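Local coordinates for protein DNA primase (Aquifex aeolicus, PDB 2AU3) that probably synthesises the short RNA primers from which DNA polymerase starts during DNA replication, using a zinc-binding domain and a Toprim-containing catalytic core, at residues R12-V17 with K88-K93; T273-N278 with I308-S313; K289-Y294 with Y319-P324. All coordinates share one frame; numbering follows the deposited sequence.

Contact 1 of 3, residues R12-V17 with K88-K93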
loop_
_atom_site.group_PDB
_atom_site.type_symbol
_atom_site.label_atom_id
_atom_site.label_comp_id
_atom_site.label_asym_id
_atom_site.label_seq_id
_atom_site.Cartn_x
_atom_site.Cartn_y
_atom_site.Cartn_z
ATOM N N ARG A 12 -7.743 18.754 14.570
ATOM C CA ARG A 12 -8.574 18.106 15.604
ATOM C C ARG A 12 -9.941 18.798 15.799
ATOM O O ARG A 12 -10.976 18.137 15.935
ATOM C CB ARG A 12 -7.829 18.025 16.940
ATOM C CG ARG A 12 -6.634 17.042 16.968
ATOM C CD ARG A 12 -5.672 17.296 18.162
ATOM N NE ARG A 12 -4.522 16.386 18.170
ATOM C CZ ARG A 12 -4.522 15.165 18.708
ATOM N NH1 ARG A 12 -5.612 14.691 19.300
ATOM N NH2 ARG A 12 -3.423 14.409 18.649
ATOM N N GLU A 13 -9.935 20.125 15.781
ATOM C CA GLU A 13 -11.133 20.924 16.016
ATOM C C GLU A 13 -12.136 20.906 14.849
ATOM O O GLU A 13 -13.345 21.059 15.070
ATOM C CB GLU A 13 -10.726 22.368 16.323
ATOM C CG GLU A 13 -11.893 23.287 16.670
ATOM C CD GLU A 13 -12.359 23.138 18.110
ATOM O OE1 GLU A 13 -11.836 22.247 18.841
ATOM O OE2 GLU A 13 -13.258 23.905 18.509
ATOM N N ILE A 14 -11.645 20.745 13.614
ATOM C CA ILE A 14 -12.535 20.775 12.440
ATOM C C ILE A 14 -13.338 19.484 12.328
ATOM O O ILE A 14 -12.828 18.408 12.629
ATOM C CB ILE A 14 -11.740 20.968 11.127
ATOM C CG1 ILE A 14 -11.133 22.366 11.061
ATOM C CG2 ILE A 14 -12.649 20.780 9.948
ATOM C CD1 ILE A 14 -9.899 22.416 10.170
ATOM N N ASP A 15 -14.597 19.601 11.915
ATOM C CA ASP A 15 -15.378 18.441 11.501
ATOM C C ASP A 15 -15.620 18.615 10.017
ATOM O O ASP A 15 -16.263 19.577 9.598
ATOM C CB ASP A 15 -16.726 18.374 12.258
ATOM C CG ASP A 15 -17.508 17.078 11.981
ATOM O OD1 ASP A 15 -17.216 16.357 10.982
ATOM O OD2 ASP A 15 -18.438 16.688 12.720
ATOM N N ILE A 16 -15.084 17.696 9.216
ATOM C CA ILE A 16 -15.150 17.821 7.763
ATOM C C ILE A 16 -16.578 17.957 7.234
ATOM O O ILE A 16 -16.806 18.627 6.234
ATOM C CB ILE A 16 -14.433 16.641 7.095
ATOM C CG1 ILE A 16 -14.243 16.906 5.600
ATOM C CG2 ILE A 16 -15.165 15.311 7.389
ATOM C CD1 ILE A 16 -13.211 15.934 4.947
ATOM N N VAL A 17 -17.534 17.328 7.921
ATOM C CA VAL A 17 -18.940 17.410 7.548
ATOM C C VAL A 17 -19.429 18.862 7.605
ATOM O O VAL A 17 -20.027 19.365 6.649
ATOM C CB VAL A 17 -19.817 16.466 8.428
ATOM C CG1 VAL A 17 -21.307 16.678 8.167
ATOM C CG2 VAL A 17 -19.463 15.020 8.160
ATOM N N LYS A 88 -9.414 30.993 11.132
ATOM C CA LYS A 88 -10.227 32.174 11.421
ATOM C C LYS A 88 -11.687 31.800 11.707
ATOM O O LYS A 88 -12.261 32.249 12.694
ATOM C CB LYS A 88 -10.134 33.205 10.280
ATOM C CG LYS A 88 -8.731 33.797 10.101
ATOM C CD LYS A 88 -8.716 34.945 9.083
ATOM C CE LYS A 88 -7.598 34.767 8.057
ATOM N NZ LYS A 88 -7.731 35.668 6.856
ATOM N N ARG A 89 -12.268 30.948 10.860
ATOM C CA ARG A 89 -13.647 30.471 11.063
ATOM C C ARG A 89 -13.843 29.731 12.396
ATOM O O ARG A 89 -14.937 29.738 12.963
ATOM C CB ARG A 89 -14.064 29.545 9.917
ATOM C CG ARG A 89 -14.353 30.260 8.607
ATOM C CD ARG A 89 -15.469 31.310 8.705
ATOM N NE ARG A 89 -16.803 30.757 8.998
ATOM C CZ ARG A 89 -17.505 29.972 8.175
ATOM N NH1 ARG A 89 -16.994 29.596 7.005
ATOM N NH2 ARG A 89 -18.715 29.557 8.529
ATOM N N TYR A 90 -12.785 29.093 12.890
ATOM C CA TYR A 90 -12.909 28.252 14.071
ATOM C C TYR A 90 -12.368 28.940 15.326
ATOM O O TYR A 90 -12.516 28.419 16.423
ATOM C CB TYR A 90 -12.252 26.874 13.839
ATOM C CG TYR A 90 -13.167 25.878 13.133
ATOM C CD1 TYR A 90 -14.088 25.095 13.854
ATOM C CD2 TYR A 90 -13.128 25.729 11.743
ATOM C CE1 TYR A 90 -14.953 24.179 13.187
ATOM C CE2 TYR A 90 -13.982 24.829 11.072
ATOM C CZ TYR A 90 -14.880 24.054 11.795
ATOM O OH TYR A 90 -15.709 23.192 11.108
ATOM N N GLY A 91 -11.762 30.117 15.170
ATOM C CA GLY A 91 -11.220 30.845 16.313
ATOM C C GLY A 91 -9.997 30.152 16.900
ATOM O O GLY A 91 -9.779 30.137 18.112
ATOM N N LYS A 92 -9.211 29.550 16.020
ATOM C CA LYS A 92 -7.982 28.893 16.419
ATOM C C LYS A 92 -6.831 29.695 15.838
ATOM O O LYS A 92 -6.971 30.330 14.790
ATOM C CB LYS A 92 -7.939 27.446 15.909
ATOM C CG LYS A 92 -8.938 26.475 16.590
ATOM C CD LYS A 92 -8.584 26.181 18.070
ATOM C CE LYS A 92 -7.771 24.889 18.231
ATOM N NZ LYS A 92 -7.296 24.669 19.659
ATOM N N LYS A 93 -5.700 29.670 16.529
ATOM C CA LYS A 93 -4.531 30.402 16.090
ATOM C C LYS A 93 -3.790 29.574 15.028
ATOM O O LYS A 93 -3.827 28.340 15.051
ATOM C CB LYS A 93 -3.650 30.754 17.296
ATOM C CG LYS A 93 -2.254 30.124 17.329
ATOM C CD LYS A 93 -2.000 29.372 18.643
ATOM C CE LYS A 93 -1.138 30.179 19.619
ATOM N NZ LYS A 93 -1.823 30.380 20.949
HETATM O O HOH W 1 -17.051 21.674 12.707
#

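Contact 2 of 3, residues T273-N278 with I308-S313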
loop_
_atom_site.group_PDB
_atom_site.type_symbol
_atom_site.label_atom_id
_atom_site.label_comp_id
_atom_site.label_asym_id
_atom_site.label_seq_id
_atom_site.Cartn_x
_atom_site.Cartn_y
_atom_site.Cartn_z
ATOM N N THR A 273 10.678 -4.753 -2.684
ATOM C CA THR A 273 11.483 -5.984 -2.793
ATOM C C THR A 273 10.996 -7.214 -1.993
ATOM O O THR A 273 9.791 -7.455 -1.874
ATOM C CB THR A 273 12.896 -5.708 -2.304
ATOM O OG1 THR A 273 12.862 -5.551 -0.878
ATOM C CG2 THR A 273 13.431 -4.386 -2.818
ATOM N N ALA A 274 11.980 -7.979 -1.455
ATOM C CA ALA A 274 11.698 -9.119 -0.564
ATOM C C ALA A 274 11.144 -8.684 0.801
ATOM O O ALA A 274 11.585 -7.711 1.392
ATOM C CB ALA A 274 12.934 -9.989 -0.367
ATOM N N LEU A 275 10.203 -9.453 1.298
ATOM C CA LEU A 275 9.649 -9.205 2.603
ATOM C C LEU A 275 10.805 -9.088 3.631
ATOM O O LEU A 275 11.759 -9.851 3.577
ATOM C CB LEU A 275 8.683 -10.330 2.975
ATOM C CG LEU A 275 8.063 -10.211 4.360
ATOM C CD1 LEU A 275 6.893 -9.269 4.306
ATOM C CD2 LEU A 275 7.623 -11.607 4.828
ATOM N N THR A 276 10.723 -8.106 4.521
ATOM C CA THR A 276 11.683 -7.978 5.619
ATOM C C THR A 276 11.032 -8.407 6.901
ATOM O O THR A 276 9.819 -8.467 6.990
ATOM C CB THR A 276 12.165 -6.537 5.797
ATOM O OG1 THR A 276 11.078 -5.743 6.301
ATOM C CG2 THR A 276 12.573 -5.902 4.440
ATOM N N GLN A 277 11.847 -8.677 7.920
ATOM C CA GLN A 277 11.324 -8.944 9.258
ATOM C C GLN A 277 10.425 -7.819 9.805
ATOM O O GLN A 277 9.359 -8.098 10.394
ATOM C CB GLN A 277 12.484 -9.216 10.240
ATOM C CG GLN A 277 12.004 -9.765 11.600
ATOM C CD GLN A 277 11.321 -11.139 11.461
ATOM O OE1 GLN A 277 10.122 -11.295 11.724
ATOM N NE2 GLN A 277 12.083 -12.115 11.072
ATOM N N ASN A 278 10.845 -6.558 9.639
ATOM C CA ASN A 278 10.008 -5.450 10.111
ATOM C C ASN A 278 8.640 -5.490 9.426
ATOM O O ASN A 278 7.650 -5.223 10.062
ATOM C CB ASN A 278 10.662 -4.070 9.892
ATOM C CG ASN A 278 11.760 -3.780 10.902
ATOM O OD1 ASN A 278 11.823 -4.410 11.959
ATOM N ND2 ASN A 278 12.643 -2.822 10.577
ATOM N N ILE A 308 9.003 -17.132 4.615
ATOM C CA ILE A 308 8.262 -17.934 5.593
ATOM C C ILE A 308 8.823 -17.863 7.025
ATOM O O ILE A 308 8.069 -17.650 7.960
ATOM C CB ILE A 308 8.157 -19.417 5.100
ATOM C CG1 ILE A 308 7.134 -19.533 3.978
ATOM C CG2 ILE A 308 7.780 -20.319 6.234
ATOM C CD1 ILE A 308 7.114 -20.892 3.214
ATOM N N PRO A 309 10.138 -18.025 7.220
ATOM C CA PRO A 309 10.707 -17.898 8.562
ATOM C C PRO A 309 10.482 -16.507 9.177
ATOM O O PRO A 309 10.354 -16.402 10.386
ATOM C CB PRO A 309 12.196 -18.132 8.313
ATOM C CG PRO A 309 12.198 -19.020 7.090
ATOM C CD PRO A 309 11.180 -18.364 6.230
ATOM N N LEU A 310 10.468 -15.462 8.359
ATOM C CA LEU A 310 10.171 -14.126 8.914
ATOM C C LEU A 310 8.739 -14.073 9.431
ATOM O O LEU A 310 8.484 -13.498 10.493
ATOM C CB LEU A 310 10.387 -13.003 7.893
ATOM C CG LEU A 310 11.634 -13.078 7.000
ATOM C CD1 LEU A 310 11.592 -11.921 6.020
ATOM C CD2 LEU A 310 12.923 -13.064 7.816
ATOM N N LEU A 311 7.822 -14.690 8.692
ATOM C CA LEU A 311 6.416 -14.745 9.116
ATOM C C LEU A 311 6.250 -15.616 10.378
ATOM O O LEU A 311 5.570 -15.209 11.340
ATOM C CB LEU A 311 5.510 -15.213 7.962
ATOM C CG LEU A 311 5.488 -14.234 6.769
ATOM C CD1 LEU A 311 4.783 -14.843 5.598
ATOM C CD2 LEU A 311 4.802 -12.917 7.170
ATOM N N LEU A 312 6.866 -16.801 10.361
ATOM C CA LEU A 312 6.846 -17.682 11.530
ATOM C C LEU A 312 7.374 -16.971 12.779
ATOM O O LEU A 312 6.731 -17.014 13.820
ATOM C CB LEU A 312 7.567 -19.015 11.264
ATOM C CG LEU A 312 6.946 -19.895 10.177
ATOM C CD1 LEU A 312 7.835 -21.114 9.868
ATOM C CD2 LEU A 312 5.508 -20.335 10.547
ATOM N N SER A 313 8.505 -16.271 12.659
ATOM C CA SER A 313 9.109 -15.570 13.795
ATOM C C SER A 313 8.166 -14.524 14.377
ATOM O O SER A 313 8.159 -14.291 15.592
ATOM C CB SER A 313 10.416 -14.890 13.392
ATOM O OG SER A 313 11.300 -15.830 12.837
#

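Contact 3 of 3, residues K289-Y294 with Y319-P324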
loop_
_atom_site.group_PDB
_atom_site.type_symbol
_atom_site.label_atom_id
_atom_site.label_comp_id
_atom_site.label_asym_id
_atom_site.label_seq_id
_atom_site.Cartn_x
_atom_site.Cartn_y
_atom_site.Cartn_z
ATOM N N LYS A 289 -2.737 -15.004 10.317
ATOM C CA LYS A 289 -2.783 -15.965 9.206
ATOM C C LYS A 289 -2.435 -15.253 7.891
ATOM O O LYS A 289 -3.057 -14.255 7.525
ATOM C CB LYS A 289 -4.177 -16.584 9.049
ATOM C CG LYS A 289 -4.541 -17.677 10.008
ATOM C CD LYS A 289 -5.839 -18.370 9.519
ATOM C CE LYS A 289 -6.622 -19.001 10.687
ATOM N NZ LYS A 289 -7.506 -20.152 10.240
ATOM N N VAL A 290 -1.448 -15.777 7.197
ATOM C CA VAL A 290 -1.017 -15.198 5.953
ATOM C C VAL A 290 -0.884 -16.268 4.906
ATOM O O VAL A 290 -0.119 -17.218 5.048
ATOM C CB VAL A 290 0.300 -14.419 6.097
ATOM C CG1 VAL A 290 0.892 -14.077 4.722
ATOM C CG2 VAL A 290 0.060 -13.126 6.924
ATOM N N TYR A 291 -1.594 -16.050 3.807
ATOM C CA TYR A 291 -1.410 -16.816 2.596
ATOM C C TYR A 291 -0.373 -16.139 1.704
ATOM O O TYR A 291 -0.436 -14.939 1.471
ATOM C CB TYR A 291 -2.757 -16.895 1.869
ATOM C CG TYR A 291 -3.731 -17.772 2.594
ATOM C CD1 TYR A 291 -4.254 -17.405 3.827
ATOM C CD2 TYR A 291 -4.113 -18.999 2.051
ATOM C CE1 TYR A 291 -5.164 -18.241 4.497
ATOM C CE2 TYR A 291 -4.999 -19.808 2.683
ATOM C CZ TYR A 291 -5.512 -19.446 3.909
ATOM O OH TYR A 291 -6.366 -20.323 4.542
ATOM N N ILE A 292 0.607 -16.890 1.242
ATOM C CA ILE A 292 1.664 -16.286 0.440
ATOM C C ILE A 292 1.436 -16.756 -0.989
ATOM O O ILE A 292 1.237 -17.953 -1.239
ATOM C CB ILE A 292 3.075 -16.700 0.905
ATOM C CG1 ILE A 292 3.227 -16.612 2.406
ATOM C CG2 ILE A 292 4.175 -15.859 0.198
ATOM C CD1 ILE A 292 4.478 -17.318 2.877
ATOM N N LEU A 293 1.444 -15.801 -1.909
ATOM C CA LEU A 293 1.099 -16.075 -3.285
ATOM C C LEU A 293 2.089 -15.421 -4.184
ATOM O O LEU A 293 1.889 -14.274 -4.616
ATOM C CB LEU A 293 -0.312 -15.542 -3.575
ATOM C CG LEU A 293 -0.873 -15.700 -4.994
ATOM C CD1 LEU A 293 -1.240 -17.141 -5.330
ATOM C CD2 LEU A 293 -2.073 -14.824 -5.132
ATOM N N TYR A 294 3.187 -16.120 -4.451
ATOM C CA TYR A 294 4.244 -15.577 -5.267
ATOM C C TYR A 294 4.169 -16.276 -6.635
ATOM O O TYR A 294 3.336 -17.163 -6.835
ATOM C CB TYR A 294 5.598 -15.797 -4.582
ATOM C CG TYR A 294 5.904 -14.861 -3.391
ATOM C CD1 TYR A 294 4.952 -13.952 -2.900
ATOM C CD2 TYR A 294 7.148 -14.909 -2.764
ATOM C CE1 TYR A 294 5.252 -13.116 -1.826
ATOM C CE2 TYR A 294 7.460 -14.070 -1.705
ATOM C CZ TYR A 294 6.502 -13.193 -1.232
ATOM O OH TYR A 294 6.832 -12.385 -0.183
ATOM N N TYR A 319 0.330 -20.136 5.081
ATOM C CA TYR A 319 -0.309 -20.993 4.078
ATOM C C TYR A 319 0.211 -20.661 2.676
ATOM O O TYR A 319 -0.311 -19.753 2.010
ATOM C CB TYR A 319 -1.801 -20.732 4.065
ATOM C CG TYR A 319 -2.516 -21.084 5.335
ATOM C CD1 TYR A 319 -3.381 -22.168 5.380
ATOM C CD2 TYR A 319 -2.324 -20.339 6.496
ATOM C CE1 TYR A 319 -4.058 -22.500 6.544
ATOM C CE2 TYR A 319 -3.007 -20.639 7.653
ATOM C CZ TYR A 319 -3.863 -21.731 7.674
ATOM O OH TYR A 319 -4.503 -22.075 8.835
ATOM N N PRO A 320 1.255 -21.364 2.232
ATOM C CA PRO A 320 1.778 -21.171 0.880
ATOM C C PRO A 320 0.752 -21.523 -0.193
ATOM O O PRO A 320 0.088 -22.550 -0.151
ATOM C CB PRO A 320 2.968 -22.149 0.822
ATOM C CG PRO A 320 3.377 -22.286 2.283
ATOM C CD PRO A 320 2.033 -22.369 2.996
ATOM N N VAL A 321 0.648 -20.662 -1.190
ATOM C CA VAL A 321 -0.300 -20.916 -2.259
ATOM C C VAL A 321 0.570 -21.099 -3.469
ATOM O O VAL A 321 1.350 -20.209 -3.808
ATOM C CB VAL A 321 -1.263 -19.732 -2.476
ATOM C CG1 VAL A 321 -2.314 -20.043 -3.577
ATOM C CG2 VAL A 321 -1.971 -19.360 -1.141
ATOM N N TYR A 322 0.446 -22.270 -4.076
ATOM C CA TYR A 322 1.236 -22.658 -5.232
ATOM C C TYR A 322 0.456 -22.455 -6.508
ATOM O O TYR A 322 -0.465 -23.224 -6.813
ATOM C CB TYR A 322 1.622 -24.136 -5.121
ATOM C CG TYR A 322 2.437 -24.409 -3.878
ATOM C CD1 TYR A 322 3.735 -23.922 -3.760
ATOM C CD2 TYR A 322 1.887 -25.086 -2.795
ATOM C CE1 TYR A 322 4.502 -24.159 -2.579
ATOM C CE2 TYR A 322 2.636 -25.323 -1.625
ATOM C CZ TYR A 322 3.933 -24.851 -1.527
ATOM O OH TYR A 322 4.664 -25.072 -0.365
ATOM N N LEU A 323 0.824 -21.418 -7.237
ATOM C CA LEU A 323 0.413 -21.259 -8.627
ATOM C C LEU A 323 1.081 -22.315 -9.508
ATOM O O LEU A 323 2.237 -22.703 -9.261
ATOM C CB LEU A 323 0.807 -19.878 -9.117
ATOM C CG LEU A 323 0.013 -18.723 -8.506
ATOM C CD1 LEU A 323 0.653 -17.414 -8.910
ATOM C CD2 LEU A 323 -1.430 -18.799 -8.967
ATOM N N PRO A 324 0.384 -22.755 -10.552
ATOM C CA PRO A 324 0.982 -23.706 -11.504
ATOM C C PRO A 324 2.171 -23.085 -12.245
ATOM O O PRO A 324 2.243 -21.859 -12.417
ATOM C CB PRO A 324 -0.173 -24.031 -12.455
ATOM C CG PRO A 324 -1.103 -22.910 -12.320
ATOM C CD PRO A 324 -1.004 -22.402 -10.918
HETATM O O HOH W 2 2.765 -19.429 -6.014
#

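Contact 1 of 3, residues R12-V17 with K88-K93
Tyr-90, in the last turn of helix 79-90, lays its ring across the break between two helices and meets Glu-13 and Ile-14. With CG of Tyr-90 opposite its carbonyl carbon (chi1 -84°), the ring continues toward this break, where Ile-14 packs over one face. The evidence for a CH-pi contact is that Ile-14 CG1 stands 4.1 Å from the centroid of the Tyr-90 ring and 26° off the ring normal; because CG1 is displaced toward the rim, its nearest ring atom is Tyr-90 CE2, 3.8 Å away. Farther round the ring, Glu-13 CG lies 4.0 Å from Tyr-90 CD1, so the aliphatic part of the glutamate, rather than its carboxylate, does the touching.

The phenol end has a polar link through water. Tyr-90 OH is 2.6 Å from a water in the plane of the ring, and that water accepts a weak 3.3 Å bond from Asp-15 N. No direct hydrogen bond joins the segments. Asp-15 turns its carboxylate elsewhere: it is the N-cap of helix 16-23, with Asp-15 OD1 taking Val-17 N at 3.2 Å, and the same oxygen is also bonded by Gln-54.

Gly-91 then ends the helix in a Schellman motif at positive phi (70°), and the chain turns so that Lys-92 comes back toward helix 6-13. Here Lys-92 CE approaches Glu-13 CB at 4.3 Å. Their charged ends, Lys-92 NZ and Glu-13 OE1, stay 5.2 Å apart, near enough for a weak attraction at most, with no salt bridge formed.

The contact thus joins the C-terminal end of helix 79-90 to the junction of helices 6-13 and 16-23 within the zinc-binding region. Tyr-90 also rests on Asp-18 and Val-19 of helix 16-23, while Ile-14 reaches Ala-67 and Ile-68 of helix 67-75.

Contact 2 of 3, residues T273-N278 with I308-S313
Leu-310, Gln-277 and Leu-275 have the largest areas buried here. Leu-310 points from helix 298-313 at the chain leading into helix 277-284, and its two methyls divide the work. Leu-310 CD1 comes within 3.2 Å of Leu-275 O, a close approach of a methyl to a carbonyl, and also lies against the backbone of Thr-276, at 3.7 Å from Thr-276 C. The CD2 methyl and CB instead meet the end of Gln-277.

Gln-277 reaches them by a bend: chi1 is -169°, with CG opposite the backbone N, and a chi2 of 64° bends the chain so that the amide end comes alongside Leu-310. The two side chains run at a slant to each other, and the CA atoms of Gln-277 and Leu-310 are 5.3 Å apart, the closest pair of CA atoms across the two segments.

Both segments belong to the Toprim domain, in which helices flank a largely parallel sheet; the contact sets the N-terminal end of helix 277-284 against the C-terminal end of helix 298-313. Thr-276 is the N-cap, and its OG1 also bonds Gly-228 O.

Leu-275 works deeper. Its CD2 lies 3.9 Å from Leu-311 CD2, the side chains crossing at nearly a right angle. Leu-311 continues inward to Val-290 and Ile-292 of the sheet, and Ile-308 to Ile-292. Pro-309 and Leu-312 also meet Tyr-373 of helix 363-374.

Contact 3 of 3, residues K289-Y294 with Y319-P324
Tyr-291 and Tyr-319 stack in an offset, nearly parallel pair, their ring centroids 4.5 Å apart and their planes inclined by 14°. The displacement brings Tyr-319 CB over the face of the Tyr-291 ring, 3.6 Å from its centroid and 16° off the normal, a CH-pi contact, while Tyr-291 OH lies over the face of the Tyr-319 ring. Val-321 CG2 meets the edge of the Tyr-291 ring in its plane.

Three backbone bonds fix this register. Tyr-319 N reaches Val-290 O at 3.0 Å. Ile-292 N, 3.1 Å from Tyr-319 O, comes from above that carbonyl plane. Val-321 N meets Ile-292 O nearly end-on to the carbonyl, at 2.8 Å. Tyr-319 O also receives a CA-H...O contact from Tyr-291 CA. The donors alternate between the strands, as expected of parallel pairing. Strands 289-293 and 317-321 are the two ends of a right-handed beta-alpha-beta crossover through helix 298-313, at one edge of the Toprim sheet.

In Leu-293, CG lies opposite the backbone N (chi1 179°), which swings CD1 across to Val-321 CG1 at 3.6 Å and to Leu-323 CG. The chains diverge here, and a water bridges them, donating to Tyr-294 O and Val-321 O and accepting from Leu-323 N at 3.0 Å.

Farther out, Ile-345 of helix 338-347 packs on Tyr-291 and Val-321, and Phe-246 meets the Tyr-291 ring. On the other face of the sheet, Ile-292 and Pro-320 pack on Met-304 of helix 298-313. Tyr-294 also touches Met-304, and its side chain adjoins Glu-251, a predicted magnesium ligand.

Overall arrangement
Contacts 2 and 3 belong to one Toprim unit and interlock: their segments alternate along the chain, their centres are 14 Å apart, and helix 298-313 packs on the sheet, with Ile-308 CD1 4.1 Å from Pro-320 CG. Their relation to the predicted magnesium site differs. The Tyr-294 side chain of contact 3 comes to about 3 Å from that of Glu-251 and about 5 Å from that of Asp-295, whereas the Leu-275 side chain of contact 2 is about 9 Å from that of Glu-251. Contact 1 stands apart in the zinc-binding region, with its centre 43 Å from that of contact 2 and 47 Å from that of contact 3.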